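Local coordinates for glycosyl hydrolase BlGH5_18 (PDB 7LQX), which is a family GH5 subfamily 18 glycosidase that probably acts in N-glycan degradation, by cleaving the beta-mannosidic linkage of the core with retention, at residues G161-Q166 with L274-A279; D100-V105 with N305-T310; G381-G384 with S388-E391; W210-H215 with K435-V440; R266-P271 with L417-V422. All blocks are in the same frame, centred on the assembly; numbering follows the deposited sequence.

Contact 1 of 5, residues G161-Q166 with L274-A279; sequences GNELNQ and LQEVGA. With EDO (1,2-ethanediol), chain D.
N162 and E276 cross at about a right angle, their amide and carboxylate planes 32° apart, with N162 OD1 3.1 Å from E276 OE2. Two acceptors meet there, and R64 reconciles them: it pairs with E276 OE2 through NH1 and binds N162 OD1 through NH2. With CG of N162 anti to the backbone N (chi1 -177°), the amide leans toward strand 274-277 and offers its other branch to a bound 1,2-ethanediol, N162 ND2 giving a bond of 2.9 Å to EDO O1. That hydroxyl donates a hydrogen bond to E276 OE2, EDO O1 and OE2 being 2.6 Å apart. E163, extended beyond CG, arrives from beside N162; its OE2 lies 2.9 Å from EDO O1 and 3.4 Å from E276 OE1, and is hydrogen-bonded to H232 ND1. With an alanine in place of N162, R64 is likely to lose an acceptor and the diol hydroxyl its amide donor. E163 CD and E276 CD are 5.0 Å apart. An Asn-Glu pair after barrel strand 4 facing a Glu on strand 7 is the clan GH-A signature, consistent with E163 as acid/base and E276 as nucleophile, the diol oxygen perhaps lying where a substrate hydroxyl would.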
# COMPACT_ATOMS: atom_id res chain seq x y z
N GLY A 161 -9.59 8.49 -12.21
CA GLY A 161 -9.33 8.28 -10.79
C GLY A 161 -9.55 9.57 -10.03
O GLY A 161 -9.51 10.66 -10.60
N ASN A 162 -9.76 9.42 -8.73
CA ASN A 162 -10.12 10.58 -7.93
C ASN A 162 -8.92 11.48 -7.70
O ASN A 162 -7.95 11.07 -7.05
CB ASN A 162 -10.66 10.10 -6.59
CG ASN A 162 -11.13 11.22 -5.72
OD1 ASN A 162 -11.96 12.01 -6.14
ND2 ASN A 162 -10.58 11.32 -4.52
N GLU A 163 -8.97 12.72 -8.19
CA GLU A 163 -7.98 13.75 -7.82
C GLU A 163 -6.55 13.26 -8.01
O GLU A 163 -5.67 13.50 -7.18
CB GLU A 163 -8.21 14.23 -6.38
CG GLU A 163 -9.60 14.80 -6.19
CD GLU A 163 -9.95 15.18 -4.78
OE1 GLU A 163 -9.08 15.09 -3.88
OE2 GLU A 163 -11.12 15.58 -4.57
N LEU A 164 -6.29 12.61 -9.14
CA LEU A 164 -4.97 12.01 -9.33
C LEU A 164 -3.87 13.06 -9.44
O LEU A 164 -2.70 12.73 -9.23
CB LEU A 164 -5.00 11.11 -10.56
CG LEU A 164 -5.74 9.77 -10.40
CD1 LEU A 164 -5.79 9.05 -11.74
CD2 LEU A 164 -5.09 8.92 -9.31
N ASN A 165 -4.23 14.31 -9.75
CA ASN A 165 -3.23 15.36 -9.80
C ASN A 165 -2.52 15.56 -8.47
O ASN A 165 -1.43 16.15 -8.45
CB ASN A 165 -3.87 16.66 -10.28
CG ASN A 165 -4.87 17.22 -9.29
OD1 ASN A 165 -5.82 16.54 -8.90
ND2 ASN A 165 -4.68 18.47 -8.88
N GLN A 166 -3.10 15.09 -7.36
CA GLN A 166 -2.45 15.26 -6.07
C GLN A 166 -1.14 14.48 -5.97
O GLN A 166 -0.33 14.78 -5.09
CB GLN A 166 -3.40 14.90 -4.92
CG GLN A 166 -3.68 13.41 -4.76
CD GLN A 166 -2.86 12.76 -3.66
OE1 GLN A 166 -2.69 13.31 -2.58
NE2 GLN A 166 -2.35 11.56 -3.94
N LEU A 274 -20.73 18.83 -11.05
CA LEU A 274 -20.33 19.04 -9.66
C LEU A 274 -20.24 17.65 -9.04
O LEU A 274 -21.18 17.16 -8.40
CB LEU A 274 -21.35 19.92 -8.97
CG LEU A 274 -20.97 20.42 -7.59
CD1 LEU A 274 -19.59 21.04 -7.54
CD2 LEU A 274 -22.02 21.44 -7.15
N GLN A 275 -19.10 17.00 -9.29
CA GLN A 275 -18.92 15.59 -8.97
C GLN A 275 -18.65 15.36 -7.49
O GLN A 275 -18.90 14.26 -7.00
CB GLN A 275 -17.79 15.05 -9.86
CG GLN A 275 -17.56 13.55 -9.76
CD GLN A 275 -16.39 13.07 -10.59
OE1 GLN A 275 -16.54 12.22 -11.48
NE2 GLN A 275 -15.23 13.59 -10.30
N GLU A 276 -18.17 16.38 -6.78
CA GLU A 276 -18.18 16.38 -5.34
C GLU A 276 -18.55 17.74 -4.81
O GLU A 276 -18.01 18.76 -5.26
CB GLU A 276 -16.80 16.07 -4.73
CG GLU A 276 -16.28 14.71 -5.01
CD GLU A 276 -14.92 14.46 -4.43
OE1 GLU A 276 -14.38 15.32 -3.68
OE2 GLU A 276 -14.37 13.39 -4.76
N VAL A 277 -19.44 17.76 -3.83
CA VAL A 277 -19.66 18.92 -2.99
C VAL A 277 -20.07 18.38 -1.63
O VAL A 277 -20.94 17.51 -1.54
CB VAL A 277 -20.71 19.88 -3.58
CG1 VAL A 277 -21.96 19.12 -3.93
CG2 VAL A 277 -20.99 21.03 -2.62
N GLY A 278 -19.42 18.86 -0.58
CA GLY A 278 -19.73 18.46 0.78
C GLY A 278 -19.75 19.66 1.70
O GLY A 278 -19.45 20.78 1.30
N ALA A 279 -20.13 19.41 2.96
CA ALA A 279 -20.32 20.46 3.96
C ALA A 279 -19.33 20.22 5.09
O ALA A 279 -19.69 19.66 6.13
CB ALA A 279 -21.75 20.46 4.48
C1 EDO D . -12.81 13.13 -1.93
O1 EDO D . -12.26 13.30 -3.24
C2 EDO D . -12.17 11.90 -1.30
O2 EDO D . -10.75 12.09 -1.26

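Contact 2 of 5, residues D100-V105 with N305-T310; sequences DAYVDV and NLWGVT
Y102 and W307 reach toward each other through the interior of the (beta/alpha)8 barrel, from strand 100-104, the third, and strand 306-312, the eighth. Strands 62-65 and 25-29 lie between these two in the sheet, and the nearest CA atoms, of Y102 and T310, are 10.8 Å apart, so the contact is made by long aromatic side chains alone. The aromatic interaction is an offset edge-to-face stack: the benzo edge of W307 is directed at the face of Y102, planes at 88° and ring centroids 5.9 Å apart. A chi1 of 171° in W307 carries the indole away from its own strand. W273 extends the cluster, meeting W307 edge-to-face and also touching the ring of Y102, while R25 packs against both residues. The apolar part is small, W307 CH2 standing 3.8 Å from Y102 CZ, and only 75 Å² is buried in all. Together the rings pack inside the barrel, with no direct polar bond between the two residues. The phenol oxygen lies in the indole plane at its edge, with Y102 OH 3.4 Å from both CH2 and CZ2 of W307.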
# COMPACT_ATOMS: atom_id res chain seq x y z
N ASP A 100 -28.14 4.77 -11.82
CA ASP A 100 -26.95 4.66 -12.65
C ASP A 100 -25.71 4.65 -11.76
O ASP A 100 -25.74 5.06 -10.60
CB ASP A 100 -26.88 5.83 -13.62
CG ASP A 100 -28.00 5.81 -14.62
OD1 ASP A 100 -28.22 4.74 -15.22
OD2 ASP A 100 -28.68 6.84 -14.78
N ALA A 101 -24.61 4.15 -12.32
CA ALA A 101 -23.35 4.12 -11.60
C ALA A 101 -22.24 4.67 -12.48
O ALA A 101 -22.16 4.34 -13.67
CB ALA A 101 -23.01 2.70 -11.14
N TYR A 102 -21.41 5.52 -11.89
CA TYR A 102 -20.17 6.03 -12.46
C TYR A 102 -19.03 5.50 -11.60
O TYR A 102 -19.13 5.48 -10.38
CB TYR A 102 -20.19 7.57 -12.45
CG TYR A 102 -21.27 8.14 -13.35
CD1 TYR A 102 -22.58 8.21 -12.92
CD2 TYR A 102 -20.98 8.54 -14.64
CE1 TYR A 102 -23.57 8.70 -13.74
CE2 TYR A 102 -21.97 9.03 -15.48
CZ TYR A 102 -23.27 9.11 -15.02
OH TYR A 102 -24.27 9.58 -15.84
N VAL A 103 -17.96 5.02 -12.23
CA VAL A 103 -16.88 4.34 -11.51
C VAL A 103 -15.58 5.12 -11.72
O VAL A 103 -15.25 5.49 -12.85
CB VAL A 103 -16.72 2.89 -12.00
CG1 VAL A 103 -15.55 2.21 -11.30
CG2 VAL A 103 -17.99 2.11 -11.79
N ASP A 104 -14.83 5.35 -10.63
CA ASP A 104 -13.49 5.91 -10.72
C ASP A 104 -12.49 4.76 -10.69
O ASP A 104 -12.56 3.91 -9.79
CB ASP A 104 -13.19 6.83 -9.53
CG ASP A 104 -13.74 8.23 -9.69
OD1 ASP A 104 -14.93 8.38 -10.02
OD2 ASP A 104 -12.97 9.18 -9.44
N VAL A 105 -11.54 4.74 -11.63
CA VAL A 105 -10.72 3.54 -11.80
C VAL A 105 -9.60 3.46 -10.76
O VAL A 105 -9.43 2.40 -10.14
CB VAL A 105 -10.17 3.39 -13.23
CG1 VAL A 105 -9.29 2.12 -13.31
CG2 VAL A 105 -11.30 3.33 -14.23
N ASN A 305 -24.73 25.37 -17.61
CA ASN A 305 -24.09 24.13 -18.02
C ASN A 305 -24.05 23.09 -16.91
O ASN A 305 -23.45 22.02 -17.10
CB ASN A 305 -22.66 24.40 -18.50
CG ASN A 305 -22.62 25.20 -19.78
OD1 ASN A 305 -23.08 26.34 -19.83
ND2 ASN A 305 -22.06 24.61 -20.83
N LEU A 306 -24.66 23.36 -15.76
CA LEU A 306 -24.61 22.39 -14.67
C LEU A 306 -25.41 21.14 -15.03
O LEU A 306 -26.63 21.20 -15.21
CB LEU A 306 -25.13 23.01 -13.38
CG LEU A 306 -24.97 22.09 -12.15
CD1 LEU A 306 -23.51 21.78 -11.85
CD2 LEU A 306 -25.64 22.70 -10.93
N TRP A 307 -24.72 20.01 -15.08
CA TRP A 307 -25.30 18.74 -15.51
C TRP A 307 -25.79 17.91 -14.34
O TRP A 307 -26.74 17.14 -14.49
CB TRP A 307 -24.22 17.97 -16.27
CG TRP A 307 -24.51 16.55 -16.63
CD1 TRP A 307 -25.04 16.10 -17.80
CD2 TRP A 307 -24.21 15.39 -15.85
NE1 TRP A 307 -25.13 14.73 -17.79
CE2 TRP A 307 -24.63 14.27 -16.60
CE3 TRP A 307 -23.65 15.19 -14.60
CZ2 TRP A 307 -24.50 12.97 -16.13
CZ3 TRP A 307 -23.53 13.89 -14.14
CH2 TRP A 307 -23.94 12.81 -14.90
N GLY A 308 -25.14 18.03 -13.19
CA GLY A 308 -25.50 17.20 -12.06
C GLY A 308 -24.72 17.59 -10.83
O GLY A 308 -23.69 18.27 -10.91
N VAL A 309 -25.24 17.16 -9.68
CA VAL A 309 -24.65 17.41 -8.37
C VAL A 309 -24.56 16.07 -7.66
O VAL A 309 -25.56 15.35 -7.55
CB VAL A 309 -25.51 18.38 -7.53
CG1 VAL A 309 -24.87 18.57 -6.15
CG2 VAL A 309 -25.69 19.70 -8.26
N THR A 310 -23.37 15.74 -7.16
CA THR A 310 -23.11 14.48 -6.48
C THR A 310 -22.52 14.79 -5.12
O THR A 310 -21.38 15.25 -5.02
CB THR A 310 -22.20 13.60 -7.34
OG1 THR A 310 -22.77 13.52 -8.66
CG2 THR A 310 -22.05 12.21 -6.76

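Contact 3 of 5, residues G381-G384 with S388-E391; sequences GACG and SIFE
A382 and I389 meet through backbone hydrogen bonding at the start of helix 388-399. A single carbonyl, A382 O, takes two N-H groups of the first helical turn: F390 N at 3.3 Å, nearly straight at 165° and in the carbonyl plane, and I389 N at 2.9 Å in a bent, weak bond. Amides at a helix start have no earlier turn of their own to bond to, and here the preceding 3-10 segment 381-383 supplies the acceptor. Apolar contacts lie beside this grip. The two branches of I389 divide the work, CG1 resting 4.1 Å from A382 CB and CG2 the same distance from C383 SG. S388 OG passes 3.4 Å from A382 CB, but its polar partners are D428 and the backbone N of H432. Aromatic packing closes the other flank. F390 turns its ring away from its own N-H (chi1 -171°), which sets the ring edge at C383 O, in the ring plane and 3.5 Å from F390 CD2. F390 CB lies 3.2 Å from G384 O. Y256 bonds C383 O and stacks edge-to-face with F390. Were F390 replaced by an alanine, Y256 would probably lose its ring partner and a gap would open beside G384. Strand 365-369, this turn, helix 388-399 and parallel strand 403-407 form a beta-alpha-beta crossover of the small C-terminal domain.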
# COMPACT_ATOMS: atom_id res chain seq x y z
N GLY A 381 -3.24 31.66 -9.65
CA GLY A 381 -3.41 32.00 -8.25
C GLY A 381 -4.47 33.06 -8.03
O GLY A 381 -5.22 33.01 -7.06
N ALA A 382 -4.56 34.03 -8.94
CA ALA A 382 -5.57 35.07 -8.81
C ALA A 382 -6.99 34.52 -8.87
O ALA A 382 -7.93 35.22 -8.48
CB ALA A 382 -5.38 36.11 -9.92
N CYS A 383 -7.16 33.30 -9.36
CA CYS A 383 -8.47 32.67 -9.42
C CYS A 383 -8.87 31.97 -8.13
O CYS A 383 -10.04 31.58 -7.99
CB CYS A 383 -8.50 31.65 -10.57
SG CYS A 383 -8.26 32.38 -12.19
N GLY A 384 -7.96 31.79 -7.19
CA GLY A 384 -8.27 31.09 -5.97
C GLY A 384 -8.79 32.00 -4.87
O GLY A 384 -8.81 33.23 -4.99
N SER A 388 -7.65 38.09 -6.97
CA SER A 388 -8.33 39.22 -7.59
C SER A 388 -9.45 38.79 -8.53
O SER A 388 -10.50 39.44 -8.58
CB SER A 388 -7.30 40.09 -8.32
OG SER A 388 -6.44 39.29 -9.11
N ILE A 389 -9.24 37.72 -9.31
CA ILE A 389 -10.31 37.23 -10.17
C ILE A 389 -11.47 36.71 -9.32
O ILE A 389 -12.64 37.02 -9.57
CB ILE A 389 -9.79 36.13 -11.11
CG1 ILE A 389 -8.78 36.68 -12.11
CG2 ILE A 389 -10.95 35.45 -11.84
CD1 ILE A 389 -9.37 37.60 -13.18
N PHE A 390 -11.15 35.89 -8.32
CA PHE A 390 -12.13 35.36 -7.39
C PHE A 390 -12.99 36.47 -6.81
O PHE A 390 -14.22 36.41 -6.86
CB PHE A 390 -11.35 34.62 -6.29
CG PHE A 390 -12.18 33.80 -5.34
CD1 PHE A 390 -12.84 34.39 -4.27
CD2 PHE A 390 -12.26 32.42 -5.47
CE1 PHE A 390 -13.58 33.63 -3.37
CE2 PHE A 390 -12.99 31.66 -4.57
CZ PHE A 390 -13.65 32.27 -3.52
N GLU A 391 -12.35 37.52 -6.29
CA GLU A 391 -13.10 38.57 -5.61
C GLU A 391 -13.91 39.44 -6.58
O GLU A 391 -15.01 39.86 -6.23
CB GLU A 391 -12.17 39.38 -4.72
CG GLU A 391 -11.62 38.50 -3.60
CD GLU A 391 -10.92 39.24 -2.48
OE1 GLU A 391 -10.53 40.41 -2.66
OE2 GLU A 391 -10.75 38.62 -1.42

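Contact 4 of 5, residues W210-H215 with K435-V440; sequences WYLDHH and KYYTAV
The C-terminal helix 435-439, the last modelled element of the chain, is laid on the end of barrel helix 208-211 through a T-shaped tyrosine pair, Y211 with Y437. The edge of Y211 is turned to the face of Y437, with planes at 83° and centroids 5.2 Å apart; Y211 CD2 makes the closest approach, 3.5 Å from Y437 CE1. A chi2 of -18° in Y211 tucks CD1 back toward its own CA and swings CD2 out to the partner ring. Over the same ring sits Y211 CB, 4.0 Å from the Y437 centroid in a CH-pi contact, so one residue covers the face with both its methylene and its ring edge. L212, where the chain leaves the helix and enters a type II turn to H215, comes at about a right angle to Y437: L212 CD2 lies in the ring plane at its edge, 3.7 Å from Y437 CE2. The first torsion of Y437 (-169°) points the phenol opposite its own backbone N and out to D207, whose OD1 is hydrogen-bonded to Y437 OH. On the barrel side Y211 is backed by Y256 and L257 of helix 248-264 and by F390. Direct contact is thus apolar and aromatic, while the one polar end of the Y437 ring bonds to D207: the ring is held by a face, an edge and its hydroxyl.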
# COMPACT_ATOMS: atom_id res chain seq x y z
N TRP A 210 -7.38 24.49 -10.84
CA TRP A 210 -7.87 25.84 -11.08
C TRP A 210 -7.03 26.91 -10.42
O TRP A 210 -6.99 28.05 -10.90
CB TRP A 210 -9.33 26.00 -10.58
CG TRP A 210 -10.21 24.95 -11.16
CD1 TRP A 210 -10.77 23.91 -10.50
CD2 TRP A 210 -10.58 24.79 -12.54
NE1 TRP A 210 -11.47 23.11 -11.37
CE2 TRP A 210 -11.36 23.63 -12.63
CE3 TRP A 210 -10.33 25.52 -13.70
CZ2 TRP A 210 -11.90 23.18 -13.83
CZ3 TRP A 210 -10.86 25.07 -14.89
CH2 TRP A 210 -11.64 23.91 -14.94
N TYR A 211 -6.36 26.58 -9.33
CA TYR A 211 -5.85 27.58 -8.42
C TYR A 211 -4.33 27.61 -8.28
O TYR A 211 -3.81 28.55 -7.69
CB TYR A 211 -6.47 27.34 -7.04
CG TYR A 211 -7.97 27.55 -6.91
CD1 TYR A 211 -8.70 28.27 -7.85
CD2 TYR A 211 -8.64 27.03 -5.82
CE1 TYR A 211 -10.06 28.47 -7.67
CE2 TYR A 211 -9.99 27.23 -5.64
CZ TYR A 211 -10.70 27.95 -6.57
OH TYR A 211 -12.05 28.18 -6.40
N LEU A 212 -3.61 26.62 -8.81
CA LEU A 212 -2.17 26.53 -8.60
C LEU A 212 -1.40 26.81 -9.88
O LEU A 212 -1.52 26.06 -10.85
CB LEU A 212 -1.79 25.14 -8.11
CG LEU A 212 -2.21 24.78 -6.70
CD1 LEU A 212 -1.84 23.32 -6.43
CD2 LEU A 212 -1.54 25.69 -5.69
N ASP A 213 -0.57 27.84 -9.87
CA ASP A 213 0.28 28.10 -11.02
C ASP A 213 1.35 27.03 -11.15
O ASP A 213 1.80 26.44 -10.16
CB ASP A 213 0.91 29.48 -10.92
CG ASP A 213 -0.08 30.56 -11.26
OD1 ASP A 213 -0.55 30.58 -12.42
OD2 ASP A 213 -0.43 31.33 -10.35
N HIS A 214 1.73 26.74 -12.39
CA HIS A 214 2.78 25.79 -12.74
C HIS A 214 2.43 24.35 -12.39
O HIS A 214 3.31 23.49 -12.40
CB HIS A 214 4.12 26.20 -12.12
CG HIS A 214 4.48 27.63 -12.38
ND1 HIS A 214 4.79 28.11 -13.63
CD2 HIS A 214 4.56 28.69 -11.54
CE1 HIS A 214 5.05 29.40 -13.56
NE2 HIS A 214 4.92 29.78 -12.30
N HIS A 215 1.20 24.06 -12.10
CA HIS A 215 0.74 22.71 -11.83
C HIS A 215 0.53 21.97 -13.16
O HIS A 215 -0.00 22.55 -14.10
CB HIS A 215 -0.57 22.81 -11.05
CG HIS A 215 -1.08 21.51 -10.51
ND1 HIS A 215 -0.38 20.76 -9.59
CD2 HIS A 215 -2.25 20.87 -10.72
CE1 HIS A 215 -1.10 19.70 -9.27
NE2 HIS A 215 -2.23 19.74 -9.95
N LYS A 435 -4.72 34.66 -1.43
CA LYS A 435 -4.13 34.77 -0.10
C LYS A 435 -4.76 33.83 0.92
O LYS A 435 -4.09 33.45 1.89
CB LYS A 435 -4.22 36.21 0.39
CG LYS A 435 -5.61 36.80 0.34
CD LYS A 435 -5.62 38.20 0.95
CE LYS A 435 -6.90 38.94 0.61
NZ LYS A 435 -6.92 39.35 -0.82
N TYR A 436 -6.02 33.43 0.74
CA TYR A 436 -6.66 32.54 1.70
C TYR A 436 -6.46 31.07 1.37
O TYR A 436 -6.56 30.22 2.26
CB TYR A 436 -8.16 32.82 1.79
CG TYR A 436 -8.50 34.25 2.14
CD1 TYR A 436 -7.83 34.92 3.16
CD2 TYR A 436 -9.50 34.93 1.46
CE1 TYR A 436 -8.16 36.24 3.49
CE2 TYR A 436 -9.84 36.23 1.78
CZ TYR A 436 -9.16 36.88 2.78
OH TYR A 436 -9.51 38.18 3.07
N TYR A 437 -6.20 30.74 0.11
CA TYR A 437 -5.89 29.37 -0.26
C TYR A 437 -4.53 28.99 0.28
O TYR A 437 -4.36 27.92 0.87
CB TYR A 437 -5.85 29.32 -1.78
CG TYR A 437 -5.78 27.98 -2.46
CD1 TYR A 437 -6.84 27.09 -2.38
CD2 TYR A 437 -4.70 27.65 -3.26
CE1 TYR A 437 -6.80 25.88 -3.05
CE2 TYR A 437 -4.65 26.46 -3.93
CZ TYR A 437 -5.70 25.58 -3.83
OH TYR A 437 -5.66 24.39 -4.52
N THR A 438 -3.54 29.86 0.05
CA THR A 438 -2.17 29.59 0.46
C THR A 438 -2.03 29.58 1.97
O THR A 438 -1.21 28.84 2.51
CB THR A 438 -1.27 30.65 -0.17
OG1 THR A 438 -1.67 31.95 0.30
CG2 THR A 438 -1.39 30.63 -1.68
N ALA A 439 -2.82 30.41 2.66
CA ALA A 439 -2.81 30.39 4.12
C ALA A 439 -3.26 29.05 4.66
O ALA A 439 -2.87 28.66 5.77
CB ALA A 439 -3.69 31.51 4.66
N VAL A 440 -4.09 28.33 3.91
CA VAL A 440 -4.54 27.00 4.32
C VAL A 440 -3.36 26.03 4.29
O VAL A 440 -3.08 25.36 5.29
CB VAL A 440 -5.69 26.50 3.44
CG1 VAL A 440 -5.88 25.00 3.63
CG2 VAL A 440 -6.96 27.23 3.79

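Contact 5 of 5, residues R266-P271 with L417-V422; sequences RNPDRP and LRRLGV
A type I beta turn, N267 to R270, presents P268 and D269 to R419 near the C-terminal end of helix 414-420, joining the loop before barrel strand 272-277 to the C-terminal domain at the protein surface. Both partners sit on defined motifs. N267 OD1 accepts D269 N at 2.9 Å, an Asx turn within the beta turn, and the helix closes in a Schellman motif, with V422 N bonded to L417 O and G421, at positive phi, as C-prime residue. Between the two segments runs a salt bridge: R419 NH2 gives a hydrogen bond of 2.9 Å to D269 OD1. The oxygen is met on its syn side, near the guanidinium plane but 32° out of the carboxylate plane, the two flat groups being 27° apart. A bend at chi2 (68°) brings the arginine head round to the turn. P268 lies over one guanidinium face, its CB 4.0 Å from R419 NE, while P268 O is hydrogen-bonded to N305, just before strand 306-312. A water at the guanidinium edge makes a second bridge, accepting from R419 NE at 3.0 Å and donating to D269 OD2 at 2.9 Å.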
# COMPACT_ATOMS: atom_id res chain seq x y z
N ARG A 266 -13.76 24.87 -24.78
CA ARG A 266 -13.95 25.33 -26.16
C ARG A 266 -15.35 25.02 -26.67
O ARG A 266 -15.84 25.69 -27.58
CB ARG A 266 -12.90 24.68 -27.07
CG ARG A 266 -11.48 25.04 -26.70
CD ARG A 266 -10.48 24.54 -27.73
NE ARG A 266 -10.42 23.08 -27.81
CZ ARG A 266 -9.61 22.32 -27.07
NH1 ARG A 266 -8.79 22.87 -26.20
NH2 ARG A 266 -9.62 21.01 -27.22
N ASN A 267 -16.01 24.01 -26.11
CA ASN A 267 -17.37 23.66 -26.50
C ASN A 267 -18.32 24.39 -25.56
O ASN A 267 -18.35 24.06 -24.37
CB ASN A 267 -17.57 22.16 -26.39
CG ASN A 267 -19.03 21.74 -26.49
OD1 ASN A 267 -19.88 22.49 -26.93
ND2 ASN A 267 -19.31 20.51 -26.05
N PRO A 268 -19.10 25.37 -26.03
CA PRO A 268 -19.95 26.13 -25.10
C PRO A 268 -21.08 25.33 -24.49
O PRO A 268 -21.71 25.81 -23.54
CB PRO A 268 -20.50 27.27 -25.98
CG PRO A 268 -20.48 26.71 -27.34
CD PRO A 268 -19.24 25.84 -27.42
N ASP A 269 -21.35 24.12 -24.99
CA ASP A 269 -22.37 23.24 -24.44
C ASP A 269 -21.79 22.16 -23.53
O ASP A 269 -22.54 21.28 -23.09
CB ASP A 269 -23.19 22.63 -25.58
CG ASP A 269 -23.85 23.69 -26.44
OD1 ASP A 269 -24.44 24.62 -25.86
OD2 ASP A 269 -23.75 23.60 -27.68
N ARG A 270 -20.50 22.21 -23.23
CA ARG A 270 -19.89 21.16 -22.41
C ARG A 270 -20.57 21.07 -21.05
O ARG A 270 -20.71 22.09 -20.36
CB ARG A 270 -18.41 21.45 -22.22
CG ARG A 270 -17.72 20.41 -21.36
CD ARG A 270 -16.26 20.75 -21.26
NE ARG A 270 -15.44 19.87 -20.43
CZ ARG A 270 -14.82 18.77 -20.86
NH1 ARG A 270 -14.99 18.36 -22.11
NH2 ARG A 270 -14.05 18.08 -20.03
N PRO A 271 -20.99 19.88 -20.62
CA PRO A 271 -21.58 19.75 -19.28
C PRO A 271 -20.53 19.93 -18.19
O PRO A 271 -19.38 19.53 -18.34
CB PRO A 271 -22.14 18.32 -19.27
CG PRO A 271 -22.23 17.91 -20.72
CD PRO A 271 -21.07 18.61 -21.37
N LEU A 417 -19.23 35.97 -27.16
CA LEU A 417 -19.87 36.72 -26.08
C LEU A 417 -21.39 36.76 -26.27
O LEU A 417 -22.15 36.63 -25.30
CB LEU A 417 -19.27 38.12 -26.01
CG LEU A 417 -17.80 38.18 -25.60
CD1 LEU A 417 -17.23 39.59 -25.81
CD2 LEU A 417 -17.60 37.72 -24.16
N ARG A 418 -21.84 36.95 -27.51
CA ARG A 418 -23.28 36.93 -27.77
C ARG A 418 -23.89 35.59 -27.38
O ARG A 418 -24.97 35.54 -26.78
CB ARG A 418 -23.53 37.24 -29.25
CG ARG A 418 -24.97 37.22 -29.67
CD ARG A 418 -25.05 37.67 -31.12
NE ARG A 418 -24.53 39.03 -31.28
CZ ARG A 418 -23.94 39.50 -32.38
NH1 ARG A 418 -23.79 38.72 -33.45
NH2 ARG A 418 -23.50 40.75 -32.41
N ARG A 419 -23.22 34.48 -27.71
CA ARG A 419 -23.73 33.16 -27.33
C ARG A 419 -23.85 33.04 -25.81
O ARG A 419 -24.80 32.43 -25.31
CB ARG A 419 -22.84 32.06 -27.92
CG ARG A 419 -22.87 30.71 -27.20
CD ARG A 419 -24.20 29.98 -27.31
NE ARG A 419 -24.17 28.68 -26.63
CZ ARG A 419 -24.38 28.51 -25.33
NH1 ARG A 419 -24.65 29.55 -24.55
NH2 ARG A 419 -24.33 27.29 -24.80
N LEU A 420 -22.90 33.60 -25.06
CA LEU A 420 -22.97 33.54 -23.61
C LEU A 420 -24.00 34.50 -23.04
O LEU A 420 -24.44 34.31 -21.90
CB LEU A 420 -21.61 33.91 -23.00
CG LEU A 420 -20.45 32.98 -23.29
CD1 LEU A 420 -19.15 33.65 -22.90
CD2 LEU A 420 -20.63 31.69 -22.52
N GLY A 421 -24.36 35.54 -23.79
CA GLY A 421 -25.22 36.60 -23.30
C GLY A 421 -24.49 37.76 -22.66
O GLY A 421 -25.15 38.64 -22.09
N VAL A 422 -23.17 37.81 -22.76
CA VAL A 422 -22.36 38.75 -21.99
C VAL A 422 -22.33 40.09 -22.70
O VAL A 422 -21.89 40.18 -23.85
CB VAL A 422 -20.94 38.19 -21.81
CG1 VAL A 422 -20.01 39.28 -21.31
CG2 VAL A 422 -20.96 37.01 -20.87
O HOH W 1 -24.19 26.36 -28.47

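In the fold
Contacts 1 and 2 share the barrel, their centres 11 Å apart: neighbouring strands 272-277 and 306-312 are bonded between L274 O and T310 N (2.9 Å). Contact 1 marks the probable active site, near the centre of the chain, and contact 2 the aromatic interior of the same barrel. Contacts 3 and 4 lie 9 Å apart, centre to centre, where barrel and C-terminal domain meet, linked by D213 OD2 and G381 N at 2.9 Å. Contact 4 reaches back to contact 1 through N165 ND2 and H215 NE2, 3.0 Å apart. Contact 5 is a separate surface bridge between those domains, its centre 25 Å from that of contact 1, tied to contact 2 by N305.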